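Side-chain contacts in intimin adherence protein (Escherichia coli O157:H7, PDB 3NCX), which probably mediates bacterial adhesion to host cells, as an outer-membrane adhesin whose C-terminal region binds the translocated receptor Tir: residues 58-63 against 68-73; 76-81 against 86-91. The protein carries 1 engineered substitution. One frame throughout, in Å; residues are numbered along the deposited sequence.

Contact 1: 58-63 against 68-73; sequences IATVDA and TLNGKG
I58 lies against G71 and G73, and both arms of its branched side chain are used. With CG1 beside the backbone N (chi1 -65°) and the chain extended beyond it, CD1 is carried out to the backbone of G73, 3.5 Å from G73 C. The shorter branch turns to the carbonyl oxygens instead, CG2 lying 3.2 Å from G73 O and about as near to G71 O. The isoleucine thus fits into the turn of chain that follows the second strand, and V75 touches it as well.

One residue on, A59 and L69 form a non-hydrogen-bonded antiparallel pair, and their side chains rise from the same buried face. The methyl of A59 meets one branch of L69, A59 CB to L69 CD2 being 4.2 Å. T60 and T68 form the next pair, a hydrogen-bonded one, with side chains on the other face. Its two backbone bonds run from T60 N to T68 O (2.8 Å) and from T68 N to T60 O (2.7 Å). The hydroxyl of T68 is bonded to Q37, on a neighbouring strand. The amide of N70 slants across the T60 side chain, its ND2 3.4 Å from T60 CB; that nitrogen is bonded to T56 O, which probably steadies the amide beside the threonine.

I58 O accepts two bonds, from N70 N and from G71 N, each 2.9 Å long. Both donors sit above the same face of its carbonyl plane, 43° and 39° out of it. Two successive amides sharing one carbonyl opposite resemble a classic beta bulge, here at the open end of the antiparallel hairpin of strands 59-61 and 66-69 in the Ig-like domain.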
loop_
_atom_site.group_PDB
_atom_site.type_symbol
_atom_site.label_atom_id
_atom_site.label_comp_id
_atom_site.label_asym_id
_atom_site.label_seq_id
_atom_site.Cartn_x
_atom_site.Cartn_y
_atom_site.Cartn_z
ATOM N N ILE A 58 -11.147 3.696 4.144
ATOM C CA ILE A 58 -9.719 3.840 4.393
ATOM C C ILE A 58 -8.988 2.502 4.323
ATOM O O ILE A 58 -7.917 2.407 3.725
ATOM C CB ILE A 58 -9.448 4.521 5.748
ATOM C CG1 ILE A 58 -9.974 5.958 5.721
ATOM C CG2 ILE A 58 -7.960 4.505 6.071
ATOM C CD1 ILE A 58 -9.689 6.740 6.979
ATOM N N ALA A 59 -9.573 1.470 4.923
ATOM C CA ALA A 59 -8.946 0.154 4.929
ATOM C C ALA A 59 -9.942 -0.974 5.184
ATOM O O ALA A 59 -10.981 -0.770 5.809
ATOM C CB ALA A 59 -7.818 0.109 5.953
ATOM N N THR A 60 -9.604 -2.164 4.698
ATOM C CA THR A 60 -10.437 -3.351 4.861
ATOM C C THR A 60 -9.618 -4.492 5.467
ATOM O O THR A 60 -8.404 -4.556 5.280
ATOM C CB THR A 60 -11.044 -3.789 3.508
ATOM O OG1 THR A 60 -12.436 -3.450 3.476
ATOM C CG2 THR A 60 -10.887 -5.289 3.297
ATOM N N VAL A 61 -10.279 -5.383 6.202
ATOM C CA VAL A 61 -9.587 -6.503 6.835
ATOM C C VAL A 61 -10.403 -7.793 6.745
ATOM O O VAL A 61 -11.618 -7.785 6.941
ATOM C CB VAL A 61 -9.247 -6.197 8.313
ATOM C CG1 VAL A 61 -10.508 -5.852 9.095
ATOM C CG2 VAL A 61 -8.517 -7.373 8.949
ATOM N N ASP A 62 -9.731 -8.901 6.442
ATOM C CA ASP A 62 -10.411 -10.184 6.294
ATOM C C ASP A 62 -10.376 -11.008 7.579
ATOM O O ASP A 62 -10.069 -10.489 8.653
ATOM C CB ASP A 62 -9.825 -10.985 5.126
ATOM C CG ASP A 62 -8.376 -11.380 5.349
ATOM O OD1 ASP A 62 -7.667 -11.627 4.350
ATOM O OD2 ASP A 62 -7.943 -11.448 6.517
ATOM N N ALA A 63 -10.684 -12.294 7.459
ATOM C CA ALA A 63 -10.785 -13.175 8.618
ATOM C C ALA A 63 -9.428 -13.679 9.108
ATOM O O ALA A 63 -9.322 -14.221 10.210
ATOM C CB ALA A 63 -11.706 -14.348 8.310
ATOM N N THR A 68 -6.121 -4.686 3.899
ATOM C CA THR A 68 -5.893 -4.039 2.615
ATOM C C THR A 68 -6.187 -2.544 2.698
ATOM O O THR A 68 -7.284 -2.137 3.079
ATOM C CB THR A 68 -6.753 -4.675 1.504
ATOM O OG1 THR A 68 -6.373 -6.045 1.329
ATOM C CG2 THR A 68 -6.562 -3.931 0.192
ATOM N N LEU A 69 -5.196 -1.730 2.351
ATOM C CA LEU A 69 -5.363 -0.282 2.343
ATOM C C LEU A 69 -6.177 0.149 1.128
ATOM O O LEU A 69 -5.929 -0.306 0.012
ATOM C CB LEU A 69 -4.003 0.416 2.351
ATOM C CG LEU A 69 -3.181 0.222 3.627
ATOM C CD1 LEU A 69 -1.758 0.731 3.450
ATOM C CD2 LEU A 69 -3.860 0.906 4.803
ATOM N N ASN A 70 -7.152 1.023 1.349
ATOM C CA ASN A 70 -8.055 1.432 0.282
ATOM C C ASN A 70 -8.071 2.940 0.056
ATOM O O ASN A 70 -8.343 3.405 -1.051
ATOM C CB ASN A 70 -9.474 0.931 0.564
ATOM C CG ASN A 70 -9.554 -0.583 0.653
ATOM O OD1 ASN A 70 -8.877 -1.300 -0.086
ATOM N ND2 ASN A 70 -10.386 -1.077 1.564
ATOM N N GLY A 71 -7.781 3.701 1.105
ATOM C CA GLY A 71 -7.841 5.148 1.016
ATOM C C GLY A 71 -6.959 5.871 2.012
ATOM O O GLY A 71 -6.683 5.367 3.100
ATOM N N LYS A 72 -6.520 7.066 1.631
ATOM C CA LYS A 72 -5.679 7.895 2.481
ATOM C C LYS A 72 -6.462 8.372 3.701
ATOM O O LYS A 72 -7.466 9.072 3.568
ATOM C CB LYS A 72 -5.163 9.096 1.687
ATOM C CG LYS A 72 -4.079 9.909 2.380
ATOM C CD LYS A 72 -3.807 11.197 1.612
ATOM C CE LYS A 72 -2.478 11.820 2.002
ATOM N NZ LYS A 72 -2.422 12.171 3.444
ATOM N N GLY A 73 -6.000 7.990 4.888
ATOM C CA GLY A 73 -6.643 8.406 6.122
ATOM C C GLY A 73 -6.337 7.499 7.299
ATOM O O GLY A 73 -5.663 6.480 7.150
HETATM O O HOH W 1 -7.548 -8.599 2.865
#

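Contact 2: 76-81 against 86-91; sequences VIKATS and TVSYTI
T80 and T86 join their hydroxyls in a hydrogen bond, with OG1 of T80 2.8 Å from OG1 of T86. Each hydroxyl lies beside its own backbone N, and the pair links the side chains near the turn of the hairpin.

Backbone bonds hold the rest of the ladder. I77 and Y89 exchange two of them (I77 N to Y89 O 2.8 Å, Y89 N to I77 O 2.7 Å), and A79 and V87 do the same at 3.0 Å for A79 N to V87 O. Between these rungs CA-H...O contacts fill in, among them K78 CA to V87 O at 3.3 Å.

Apolar and mixed packing follows. Beside the threonine pair, the extended aliphatic chain of K78 runs past S88, bringing CE to 3.5 Å from S88 OG, while CD approaches the methyl of T86. V76 sends its two methyls to different partners: CG1, anti to the backbone N (chi1 166°), lies near S88, and CG2 meets T90 CG2 at 3.5 Å. At the end of the strand, I77 CD1 reaches I91 CD1 at 3.9 Å.

The face carrying I77, A79, V87 and Y89 turns inward: I77 and A79 pack on W51 of strand 49-53, V87 and Y89 on I13 of strand 12-13. I91, at the strand end, touches F38 of strand 37-43. Strand 75-81 is central in its sheet, between 49-53 and 86-91.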
loop_
_atom_site.group_PDB
_atom_site.type_symbol
_atom_site.label_atom_id
_atom_site.label_comp_id
_atom_site.label_asym_id
_atom_site.label_seq_id
_atom_site.Cartn_x
_atom_site.Cartn_y
_atom_site.Cartn_z
ATOM N N VAL A 76 -9.481 2.752 12.589
ATOM C CA VAL A 76 -9.288 1.812 13.684
ATOM C C VAL A 76 -9.684 0.396 13.282
ATOM O O VAL A 76 -10.744 0.180 12.692
ATOM C CB VAL A 76 -10.091 2.222 14.934
ATOM C CG1 VAL A 76 -10.156 1.071 15.930
ATOM C CG2 VAL A 76 -9.483 3.461 15.573
ATOM N N ILE A 77 -8.821 -0.562 13.606
ATOM C CA ILE A 77 -9.098 -1.970 13.356
ATOM C C ILE A 77 -9.245 -2.711 14.678
ATOM O O ILE A 77 -8.409 -2.576 15.569
ATOM C CB ILE A 77 -7.978 -2.624 12.534
ATOM C CG1 ILE A 77 -7.815 -1.896 11.199
ATOM C CG2 ILE A 77 -8.264 -4.107 12.321
ATOM C CD1 ILE A 77 -6.679 -2.418 10.354
ATOM N N LYS A 78 -10.315 -3.490 14.802
ATOM C CA LYS A 78 -10.584 -4.213 16.041
ATOM C C LYS A 78 -10.498 -5.726 15.872
ATOM O O LYS A 78 -11.009 -6.287 14.902
ATOM C CB LYS A 78 -11.953 -3.824 16.605
ATOM C CG LYS A 78 -12.015 -2.417 17.179
ATOM C CD LYS A 78 -13.372 -2.134 17.805
ATOM C CE LYS A 78 -13.406 -0.755 18.441
ATOM N NZ LYS A 78 -14.762 -0.399 18.938
ATOM N N ALA A 79 -9.845 -6.377 16.828
ATOM C CA ALA A 79 -9.767 -7.830 16.853
ATOM C C ALA A 79 -10.544 -8.364 18.052
ATOM O O ALA A 79 -10.345 -7.916 19.181
ATOM C CB ALA A 79 -8.319 -8.285 16.914
ATOM N N THR A 80 -11.434 -9.319 17.801
ATOM C CA THR A 80 -12.248 -9.900 18.861
ATOM C C THR A 80 -11.977 -11.390 19.019
ATOM O O THR A 80 -12.274 -12.186 18.128
ATOM C CB THR A 80 -13.752 -9.680 18.608
ATOM O OG1 THR A 80 -14.059 -8.286 18.732
ATOM C CG2 THR A 80 -14.581 -10.461 19.612
ATOM N N SER A 81 -11.407 -11.759 20.161
ATOM C CA SER A 81 -11.132 -13.156 20.466
ATOM C C SER A 81 -12.425 -13.894 20.787
ATOM O O SER A 81 -13.463 -13.272 21.023
ATOM C CB SER A 81 -10.157 -13.264 21.639
ATOM O OG SER A 81 -10.634 -12.543 22.762
ATOM N N THR A 86 -12.001 -7.632 23.135
ATOM C CA THR A 86 -11.860 -6.770 21.969
ATOM C C THR A 86 -10.746 -5.750 22.169
ATOM O O THR A 86 -10.690 -5.061 23.189
ATOM C CB THR A 86 -13.180 -6.052 21.629
ATOM O OG1 THR A 86 -14.141 -7.013 21.176
ATOM C CG2 THR A 86 -12.960 -5.015 20.538
ATOM N N VAL A 87 -9.859 -5.667 21.185
ATOM C CA VAL A 87 -8.718 -4.766 21.247
ATOM C C VAL A 87 -8.610 -3.937 19.970
ATOM O O VAL A 87 -8.879 -4.432 18.875
ATOM C CB VAL A 87 -7.410 -5.550 21.488
ATOM C CG1 VAL A 87 -6.249 -4.910 20.753
ATOM C CG2 VAL A 87 -7.123 -5.659 22.980
ATOM N N SER A 88 -8.222 -2.674 20.118
ATOM C CA SER A 88 -8.118 -1.765 18.981
ATOM C C SER A 88 -6.679 -1.572 18.509
ATOM O O SER A 88 -5.754 -1.487 19.316
ATOM C CB SER A 88 -8.730 -0.404 19.322
ATOM O OG SER A 88 -10.124 -0.507 19.546
ATOM N N TYR A 89 -6.510 -1.506 17.192
ATOM C CA TYR A 89 -5.236 -1.150 16.575
ATOM C C TYR A 89 -5.473 -0.031 15.566
ATOM O O TYR A 89 -6.206 -0.211 14.597
ATOM C CB TYR A 89 -4.606 -2.360 15.881
ATOM C CG TYR A 89 -3.443 -2.004 14.981
ATOM C CD1 TYR A 89 -3.643 -1.723 13.636
ATOM C CD2 TYR A 89 -2.146 -1.940 15.476
ATOM C CE1 TYR A 89 -2.587 -1.391 12.809
ATOM C CE2 TYR A 89 -1.082 -1.610 14.655
ATOM C CZ TYR A 89 -1.308 -1.336 13.322
ATOM O OH TYR A 89 -0.255 -1.005 12.499
ATOM N N THR A 90 -4.853 1.123 15.793
ATOM C CA THR A 90 -5.121 2.299 14.967
ATOM C C THR A 90 -4.154 2.465 13.795
ATOM O O THR A 90 -2.946 2.268 13.933
ATOM C CB THR A 90 -5.122 3.590 15.806
ATOM O OG1 THR A 90 -3.860 3.734 16.466
ATOM C CG2 THR A 90 -6.227 3.543 16.846
ATOM N N ILE A 91 -4.704 2.833 12.643
ATOM C CA ILE A 91 -3.908 3.097 11.453
ATOM C C ILE A 91 -3.713 4.597 11.278
ATOM O O ILE A 91 -4.664 5.321 10.993
ATOM C CB ILE A 91 -4.589 2.556 10.181
ATOM C CG1 ILE A 91 -4.947 1.077 10.338
ATOM C CG2 ILE A 91 -3.687 2.755 8.975
ATOM C CD1 ILE A 91 -3.769 0.146 10.180
#

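Both contacts belong to antiparallel hairpins within the bacterial Ig-like domain, and their centres lie about 13 Å apart. All of 58-73 comes before 76-91, so one hairpin is completed before the next begins, and strand 75-81 follows strand 66-69 in the chain after a short connection. The two hairpins nevertheless fall in different sheets, contact 1 beside strand 37-43 and contact 2 in the three-stranded sheet that includes strand 49-53. V75, at the start of strand 75-81, touches I58 and A59, while I77, Y89 and I91 meet residues of strand 37-43. The two hairpins thus contribute to different sheets, consistent with the beta-sandwich of an Ig-like domain.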